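PDB 6THK: pyocin S5 from Pseudomonas aeruginosa PAO1, which kills related bacteria as a bacteriocin, probably by forming pores that depolarise the cytoplasmic membrane, as channel-forming colicins do. Local coordinates for residues 215-218 with 219-223; 283-286 with 287-290. The protein carries 1 engineered substitution. All coordinates share one frame; numbering follows the deposited sequence.

Contact 1 (215-218 with 219-223). Engineered in segment 215-218: Q215 (natural residue Glu). With ZN (zinc ion), chain G.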
ATOM      1  N   GLN A 215       9.293   3.110   0.174  1.00 84.47           N
ATOM      2  CA  GLN A 215       8.305   2.396   0.968  1.00 83.78           C
ATOM      3  C   GLN A 215       7.470   3.301   1.830  1.00 86.40           C
ATOM      4  O   GLN A 215       6.274   3.193   1.856  1.00 85.92           O
ATOM      5  CB  GLN A 215       8.943   1.335   1.847  1.00 30.00           C
ATOM      6  CG  GLN A 215       9.235   0.003   1.178  1.00 30.00           C
ATOM      7  CD  GLN A 215       8.042  -0.634   0.497  1.00 30.00           C
ATOM      8  OE1 GLN A 215       8.072  -0.906  -0.698  1.00 30.00           O
ATOM      9  NE2 GLN A 215       7.005  -0.899   1.252  1.00 30.00           N
ATOM     10  N   MET A 216       8.111   4.214   2.518  1.00 82.06           N
ATOM     11  CA  MET A 216       7.399   5.100   3.400  1.00 81.47           C
ATOM     12  C   MET A 216       6.522   6.025   2.625  1.00 80.29           C
ATOM     13  O   MET A 216       5.474   6.391   3.082  1.00 80.13           O
ATOM     14  CB  MET A 216       8.383   5.889   4.233  1.00 84.82           C
ATOM     15  CG  MET A 216       9.654   5.119   4.539  1.00 89.71           C
ATOM     16  SD  MET A 216       9.328   3.653   5.506  1.00 95.00           S
ATOM     17  CE  MET A 216      10.695   2.614   5.040  1.00 91.91           C
ATOM     18  N   LYS A 217       6.956   6.418   1.448  1.00 73.30           N
ATOM     19  CA  LYS A 217       6.134   7.309   0.652  1.00 71.45           C
ATOM     20  C   LYS A 217       4.820   6.685   0.206  1.00 70.43           C
ATOM     21  O   LYS A 217       3.779   7.325   0.274  1.00 69.36           O
ATOM     22  CB  LYS A 217       6.924   7.791  -0.565  1.00 73.95           C
ATOM     23  CG  LYS A 217       6.117   8.620  -1.546  1.00 83.54           C
ATOM     24  CD  LYS A 217       5.976  10.057  -1.077  1.00 87.23           C
ATOM     25  CE  LYS A 217       4.834  10.756  -1.786  1.00 87.37           C
ATOM     26  NZ  LYS A 217       4.918  12.230  -1.627  1.00 93.52           N
ATOM     27  N   VAL A 218       4.863   5.429  -0.221  1.00 63.92           N
ATOM     28  CA  VAL A 218       3.654   4.759  -0.683  1.00 63.05           C
ATOM     29  C   VAL A 218       2.628   4.656   0.438  1.00 63.98           C
ATOM     30  O   VAL A 218       1.449   4.887   0.234  1.00 62.38           O
ATOM     31  CB  VAL A 218       3.960   3.357  -1.236  1.00 67.31           C
ATOM     32  CG1 VAL A 218       2.673   2.618  -1.545  1.00 67.02           C
ATOM     33  CG2 VAL A 218       4.822   3.457  -2.480  1.00 67.17           C
ATOM     34  N   GLN A 219       3.101   4.315   1.627  1.00 60.50           N
ATOM     35  CA  GLN A 219       2.256   4.219   2.828  1.00 60.09           C
ATOM     36  C   GLN A 219       1.523   5.529   3.105  1.00 62.98           C
ATOM     37  O   GLN A 219       0.301   5.509   3.265  1.00 62.46           O
ATOM     38  CB  GLN A 219       3.035   3.734   4.073  1.00 61.57           C
ATOM     39  CG  GLN A 219       2.175   3.591   5.352  1.00 71.58           C
ATOM     40  CD  GLN A 219       0.997   2.652   5.159  1.00 87.23           C
ATOM     41  OE1 GLN A 219      -0.154   3.079   5.047  1.00 78.39           O
ATOM     42  NE2 GLN A 219       1.282   1.363   5.045  1.00 79.21           N
ATOM     43  N   SER A 220       2.263   6.662   3.072  1.00 58.89           N
ATOM     44  CA  SER A 220       1.756   8.025   3.273  1.00 58.42           C
ATOM     45  C   SER A 220       0.743   8.396   2.193  1.00 61.84           C
ATOM     46  O   SER A 220      -0.292   8.988   2.495  1.00 61.81           O
ATOM     47  CB  SER A 220       2.903   9.027   3.296  1.00 62.41           C
ATOM     48  OG  SER A 220       4.006   8.528   4.037  1.00 74.71           O
ATOM     49  N   GLU A 221       1.008   8.008   0.946  1.00 58.33           N
ATOM     50  CA  GLU A 221       0.074   8.267  -0.141  1.00 58.73           C
ATOM     51  C   GLU A 221      -1.233   7.508   0.065  1.00 62.87           C
ATOM     52  O   GLU A 221      -2.302   8.084  -0.149  1.00 63.42           O
ATOM     53  CB  GLU A 221       0.684   7.859  -1.465  1.00 59.97           C
ATOM     54  CG  GLU A 221       1.377   8.988  -2.172  1.00 65.94           C
ATOM     55  CD  GLU A 221       2.157   8.421  -3.329  1.00 83.30           C
ATOM     56  OE1 GLU A 221       1.522   7.969  -4.307  1.00 85.63           O
ATOM     57  OE2 GLU A 221       3.404   8.394  -3.244  1.00 68.52           O
ATOM     58  N   LEU A 222      -1.151   6.227   0.484  1.00 58.70           N
ATOM     59  CA  LEU A 222      -2.345   5.401   0.736  1.00 58.71           C
ATOM     60  C   LEU A 222      -3.195   5.958   1.872  1.00 65.72           C
ATOM     61  O   LEU A 222      -4.425   5.922   1.789  1.00 65.37           O
ATOM     62  CB  LEU A 222      -1.984   3.936   0.983  1.00 58.02           C
ATOM     63  CG  LEU A 222      -1.569   3.129  -0.252  1.00 60.90           C
ATOM     64  CD1 LEU A 222      -0.898   1.872   0.149  1.00 60.09           C
ATOM     65  CD2 LEU A 222      -2.753   2.840  -1.183  1.00 60.08           C
ATOM     66  N   ASP A 223      -2.532   6.486   2.896  1.00 64.47           N
ATOM     67  CA  ASP A 223      -3.197   7.122   4.021  1.00 64.84           C
ATOM     68  C   ASP A 223      -3.936   8.373   3.568  1.00 69.16           C
ATOM     69  O   ASP A 223      -5.052   8.625   3.991  1.00 69.51           O
ATOM     70  CB  ASP A 223      -2.184   7.491   5.095  1.00 66.97           C
ATOM     71  CG  ASP A 223      -1.475   6.292   5.652  1.00 76.04           C
ATOM     72  OD1 ASP A 223      -2.110   5.230   5.751  1.00 77.14           O
ATOM     73  OD2 ASP A 223      -0.284   6.410   5.990  1.00 81.28           O
TER
HETATM   74 ZN    ZN G 606       4.691   9.178  -5.032  1.00 62.26          ZN
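K217 sets its CG anti to the backbone N (chi1 174°) and then bends at chi2 (80°), which runs its aliphatic chain at a slant to the side chain of E221, one turn further along helix 214-227; this is an i to i+4 pairing beside a zinc site, with E221 the sole ligand from this helix. The carboxylate of E221 is carried on a chain extended beyond CG (chi2 170°), and its OE2 comes against K217 CE (3.1 Å) and K217 CG (3.2 Å). The same OE2 binds the zinc ion at 2.3 Å. The ammonium group of K217 lies further off, its NZ 4.4 Å from E221 OE2, too far for a direct bond, though the opposite charges probably attract; its positive charge may still temper the negative charge of the site. The other oxygen, E221 OE1, forms a salt bridge with K255 of helix 237-267, and with OE2 on the metal this fixes the rotation of the carboxylate. E288 supplies the second protein oxygen at the zinc ion. Underneath, the backbone runs as alpha-helix, E221 N bonding to K217 O and L222 N to V218 O, both at 2.9 Å. V218 and L222 lie side by side and point the same way, CG1 of V218 4.0 Å from CD1 of L222; both side chains also touch R295 of helix 272-338, and L222 reaches L247 and V248 of helix 237-267. On the outer surface, M216 O accepts two bonds from opposite faces of its carbonyl plane: one from S220 N at 3.2 Å, the other from S220 OG at 2.8 Å.

Contact 2 (283-286 with 287-290). With ZN (zinc ion), chain G.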
ATOM      1  N   GLU A 283      10.706   6.457 -13.781  1.00 58.53           N
ATOM      2  CA  GLU A 283      11.397   5.420 -13.033  1.00 58.82           C
ATOM      3  C   GLU A 283      10.758   5.259 -11.667  1.00 60.93           C
ATOM      4  O   GLU A 283      10.548   4.151 -11.205  1.00 60.24           O
ATOM      5  CB  GLU A 283      12.876   5.761 -12.854  1.00 60.48           C
ATOM      6  CG  GLU A 283      13.702   5.660 -14.122  1.00 77.27           C
ATOM      7  CD  GLU A 283      14.203   4.257 -14.386  1.00108.57           C
ATOM      8  OE1 GLU A 283      14.791   3.652 -13.466  1.00104.97           O
ATOM      9  OE2 GLU A 283      14.010   3.760 -15.513  1.00108.65           O
ATOM     10  N   LEU A 284      10.442   6.388 -11.046  1.00 55.53           N
ATOM     11  CA  LEU A 284       9.837   6.435  -9.723  1.00 54.64           C
ATOM     12  C   LEU A 284       8.470   5.787  -9.700  1.00 57.21           C
ATOM     13  O   LEU A 284       8.099   5.144  -8.731  1.00 55.89           O
ATOM     14  CB  LEU A 284       9.732   7.878  -9.233  1.00 54.92           C
ATOM     15  CG  LEU A 284      11.006   8.510  -8.676  1.00 59.83           C
ATOM     16  CD1 LEU A 284      10.677   9.748  -7.863  1.00 59.92           C
ATOM     17  CD2 LEU A 284      11.781   7.512  -7.836  1.00 62.16           C
ATOM     18  N   LEU A 285       7.715   6.001 -10.767  1.00 53.27           N
ATOM     19  CA  LEU A 285       6.371   5.444 -10.914  1.00 52.30           C
ATOM     20  C   LEU A 285       6.389   3.910 -10.961  1.00 59.17           C
ATOM     21  O   LEU A 285       5.557   3.278 -10.306  1.00 60.39           O
ATOM     22  CB  LEU A 285       5.654   6.015 -12.156  1.00 51.60           C
ATOM     23  CG  LEU A 285       5.001   7.398 -12.052  1.00 55.19           C
ATOM     24  CD1 LEU A 285       4.299   7.754 -13.335  1.00 55.18           C
ATOM     25  CD2 LEU A 285       3.985   7.460 -10.932  1.00 56.20           C
ATOM     26  N   VAL A 286       7.336   3.307 -11.711  1.00 56.15           N
ATOM     27  CA  VAL A 286       7.448   1.842 -11.818  1.00 56.01           C
ATOM     28  C   VAL A 286       7.762   1.245 -10.447  1.00 58.36           C
ATOM     29  O   VAL A 286       7.142   0.258 -10.059  1.00 58.74           O
ATOM     30  CB  VAL A 286       8.407   1.359 -12.952  1.00 60.61           C
ATOM     31  CG1 VAL A 286       9.662   2.205 -13.046  1.00 60.62           C
ATOM     32  CG2 VAL A 286       8.760  -0.122 -12.827  1.00 60.54           C
ATOM     33  N   ASP A 287       8.660   1.900  -9.697  1.00 53.46           N
ATOM     34  CA  ASP A 287       9.068   1.525  -8.351  1.00 52.47           C
ATOM     35  C   ASP A 287       7.867   1.517  -7.395  1.00 54.98           C
ATOM     36  O   ASP A 287       7.689   0.563  -6.643  1.00 54.46           O
ATOM     37  CB  ASP A 287      10.176   2.474  -7.868  1.00 54.68           C
ATOM     38  CG  ASP A 287      11.515   2.329  -8.586  1.00 72.88           C
ATOM     39  OD1 ASP A 287      11.579   1.593  -9.599  1.00 74.09           O
ATOM     40  OD2 ASP A 287      12.496   2.980  -8.151  1.00 83.17           O
ATOM     41  N   GLU A 288       7.016   2.551  -7.477  1.00 50.84           N
ATOM     42  CA  GLU A 288       5.790   2.683  -6.691  1.00 49.52           C
ATOM     43  C   GLU A 288       4.784   1.629  -7.039  1.00 54.18           C
ATOM     44  O   GLU A 288       4.215   1.036  -6.131  1.00 55.53           O
ATOM     45  CB  GLU A 288       5.154   4.056  -6.906  1.00 50.03           C
ATOM     46  CG  GLU A 288       5.883   5.140  -6.133  1.00 51.70           C
ATOM     47  CD  GLU A 288       5.279   6.522  -6.178  1.00 61.44           C
ATOM     48  OE1 GLU A 288       4.249   6.699  -6.859  1.00 59.60           O
ATOM     49  OE2 GLU A 288       5.841   7.436  -5.539  1.00 66.49           O
ATOM     50  N   ILE A 289       4.554   1.389  -8.348  1.00 49.80           N
ATOM     51  CA  ILE A 289       3.605   0.372  -8.826  1.00 48.35           C
ATOM     52  C   ILE A 289       4.001  -1.013  -8.326  1.00 51.84           C
ATOM     53  O   ILE A 289       3.137  -1.762  -7.873  1.00 52.84           O
ATOM     54  CB  ILE A 289       3.421   0.416 -10.370  1.00 50.80           C
ATOM     55  CG1 ILE A 289       2.617   1.663 -10.784  1.00 50.98           C
ATOM     56  CG2 ILE A 289       2.725  -0.856 -10.888  1.00 50.78           C
ATOM     57  CD1 ILE A 289       2.987   2.273 -12.124  1.00 58.57           C
ATOM     58  N   ALA A 290       5.301  -1.337  -8.387  1.00 46.88           N
ATOM     59  CA  ALA A 290       5.825  -2.610  -7.927  1.00 46.76           C
ATOM     60  C   ALA A 290       5.656  -2.756  -6.405  1.00 51.23           C
ATOM     61  O   ALA A 290       5.342  -3.850  -5.936  1.00 51.93           O
ATOM     62  CB  ALA A 290       7.285  -2.754  -8.331  1.00 47.55           C
TER
HETATM   63 ZN    ZN G 606       4.691   9.178  -5.032  1.00 62.26          ZN
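E288 N donates to L284 O at 3.1 Å, and the side chain of the same glutamate binds the zinc ion through OE2 at 2.1 Å, so backbone and carboxylate are both held on this turn of helix 272-338. The chain of E288 is extended beyond CG (chi2 -175°) and carries the carboxylate out from the helix to the metal, where E221 provides the other protein oxygen. E288 OE1 forms a salt bridge with K255, which leaves each carboxylate oxygen with a partner of its own and fixes the rotation of the group; the lysine charge probably offsets part of the negative charge gathered there. Further along, I289 N bonds to L285 O at 2.9 Å and A290 N to V286 O at 3.0 Å, continuing the i to i+4 bonding of the helix. Carbons lie against two of the acceptors: E288 CG rests 3.4 Å from L284 O, and CD1 of I289 comes to 3.3 Å from L285 O, folded back over the preceding turn. The side chain of L285 crosses that of E288 at an angle, its CD2 methyl 4.2 Å from E288 OE1, so that a hydrocarbon group borders the carboxylate on the oxygen that faces K255. The segment lies within a predicted coiled-coil region, and its side chains divide between two neighbours: L285 and I289 pack on helix 237-267, meeting L258, Q259 and K255, whereas E283, L284 and D287 touch Y207, R210 and K211 of helix 157-212.

Contacts 1 and 2 lie on different helices, 214-227 and 272-338, with centres about 13 Å apart, and each contributes one glutamate to the same zinc ion. E221 OE2 and E288 OE2 come within 3.5 Å of each other, a proximity of like charges which the zinc ion bridging them probably offsets; K255 of helix 237-267 bridges their remaining oxygens, so a third helix is tied into the site. Hydrocarbon borders the metal at K217 CG, 4.2 Å from E288 OE2, while V218 CG2, 4.2 Å from E288 CG, packs between the helices. Metal, salt bridges and apolar contacts thus join three helices of the elongated, helical molecule at one point.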